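Local atomic coordinates of acyl-CoA dehydrogenase family protein (Porphyromonas gingivalis, PDB entry 2OKU), a protein that probably works as an FAD-dependent acyl-CoA dehydrogenase, this chain being the C-terminal, mostly helical piece of the longer protein. Residues Ala16-Glu21 with Ala73-Gly78. Numbering follows the deposited sequence.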
# COMPACT_ATOMS: atom_id res chain seq x y z
N ALA A 16 17.48 1.33 -5.55
CA ALA A 16 18.00 1.22 -6.92
C ALA A 16 16.88 0.84 -7.89
O ALA A 16 16.76 1.45 -8.97
CB ALA A 16 19.17 0.21 -7.00
N ARG A 17 16.03 -0.12 -7.51
CA ARG A 17 14.92 -0.51 -8.39
C ARG A 17 13.92 0.66 -8.60
O ARG A 17 13.44 0.91 -9.74
CB ARG A 17 14.18 -1.76 -7.87
CG ARG A 17 13.15 -2.21 -8.90
CD ARG A 17 12.60 -3.58 -8.64
NE ARG A 17 11.82 -3.99 -9.82
CZ ARG A 17 11.09 -5.10 -9.88
NH1 ARG A 17 11.02 -5.93 -8.86
NH2 ARG A 17 10.41 -5.36 -10.99
N ILE A 18 13.63 1.36 -7.52
CA ILE A 18 12.79 2.54 -7.59
C ILE A 18 13.37 3.53 -8.60
O ILE A 18 12.66 4.01 -9.49
CB ILE A 18 12.66 3.23 -6.21
CG1 ILE A 18 11.66 2.42 -5.35
CG2 ILE A 18 12.25 4.72 -6.41
CD1 ILE A 18 11.62 2.83 -3.88
N ARG A 19 14.65 3.84 -8.48
CA ARG A 19 15.24 4.87 -9.31
C ARG A 19 15.45 4.43 -10.76
O ARG A 19 15.24 5.21 -11.70
CB ARG A 19 16.55 5.35 -8.70
CG ARG A 19 16.33 6.15 -7.46
CD ARG A 19 17.60 6.35 -6.70
NE ARG A 19 17.36 7.18 -5.55
CZ ARG A 19 18.22 7.35 -4.55
NH1 ARG A 19 19.40 6.75 -4.56
NH2 ARG A 19 17.89 8.16 -3.55
N GLU A 20 15.83 3.17 -10.94
CA GLU A 20 16.22 2.64 -12.25
C GLU A 20 15.04 2.11 -13.05
O GLU A 20 15.08 2.14 -14.28
CB GLU A 20 17.34 1.57 -12.08
CG GLU A 20 18.64 2.16 -11.52
CD GLU A 20 19.67 1.12 -10.98
OE1 GLU A 20 19.60 -0.08 -11.29
OE2 GLU A 20 20.58 1.55 -10.22
N GLU A 21 13.98 1.65 -12.39
CA GLU A 21 12.80 1.12 -13.06
C GLU A 21 11.53 1.94 -12.77
O GLU A 21 10.94 2.51 -13.68
CB GLU A 21 12.53 -0.34 -12.68
CG GLU A 21 11.33 -0.93 -13.40
CD GLU A 21 11.04 -2.40 -13.07
OE1 GLU A 21 11.94 -3.08 -12.54
OE2 GLU A 21 9.91 -2.86 -13.37
N ALA A 73 9.74 0.17 2.96
CA ALA A 73 8.46 -0.39 2.56
C ALA A 73 7.48 0.71 2.13
O ALA A 73 6.78 0.59 1.11
CB ALA A 73 7.85 -1.25 3.70
N HIS A 74 7.41 1.80 2.89
CA HIS A 74 6.49 2.89 2.53
C HIS A 74 6.78 3.43 1.12
O HIS A 74 5.84 3.65 0.32
CB HIS A 74 6.49 4.01 3.58
CG HIS A 74 5.95 3.57 4.89
ND1 HIS A 74 4.67 3.07 5.02
CD2 HIS A 74 6.51 3.50 6.12
CE1 HIS A 74 4.49 2.68 6.28
NE2 HIS A 74 5.58 2.97 6.97
N ALA A 75 8.06 3.64 0.80
CA ALA A 75 8.44 4.07 -0.53
C ALA A 75 8.16 3.05 -1.63
O ALA A 75 7.65 3.42 -2.68
CB ALA A 75 9.94 4.48 -0.56
N VAL A 76 8.50 1.78 -1.39
CA VAL A 76 8.24 0.70 -2.36
C VAL A 76 6.76 0.53 -2.60
O VAL A 76 6.29 0.59 -3.76
CB VAL A 76 8.85 -0.63 -1.91
CG1 VAL A 76 8.43 -1.81 -2.86
CG2 VAL A 76 10.41 -0.51 -1.79
N PHE A 77 6.01 0.37 -1.51
CA PHE A 77 4.56 0.15 -1.58
C PHE A 77 3.91 1.27 -2.37
O PHE A 77 3.06 1.02 -3.22
CB PHE A 77 3.97 0.09 -0.17
CG PHE A 77 4.21 -1.22 0.57
CD1 PHE A 77 5.06 -2.22 0.10
CD2 PHE A 77 3.58 -1.42 1.80
CE1 PHE A 77 5.24 -3.40 0.81
CE2 PHE A 77 3.77 -2.59 2.52
CZ PHE A 77 4.61 -3.58 2.04
N GLY A 78 4.33 2.51 -2.10
CA GLY A 78 3.76 3.69 -2.76
C GLY A 78 3.92 3.62 -4.26
O GLY A 78 3.01 3.95 -5.05
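Ile18 reaches from helix 13-22 to Ala75 and Val76 on helix 58-87, within the helical bundle of the acyl-CoA dehydrogenase C-terminal domain, whose long members are helices 32-53, 58-87 and 92-115. From Ile18 CB the side chain sets out toward helix 58-87. CG2 stands anti to the backbone N, while CG1 sits beside that N and anti to the carbonyl carbon (chi1 -77°); from there chi2 of 169° runs the chain out straight. CG1 is still 4.8 Å from Val76 CG2, so the work falls to the terminal methyl. Ile18 CD1 meets the methyl of Ala75, CB, at 4.1 Å, and bridges to its neighbour Val76 by an equal approach to CG2. The contact is purely apolar and small, 91 Å² in all. Thr42 of helix 32-53 touches both Ile18 and Ala75, drawing a third helix into the patch. Phe91 of the second subunit packs on Val76, so helix 58-87 also meets that subunit. One turn of helix 13-22 is tied on its exposed side by a salt bridge: Arg17 presents its guanidinium side-on, and Glu21 OE1 takes NE at 2.9 Å from above the carboxylate plane and NH2 at 3.2 Å from the same face.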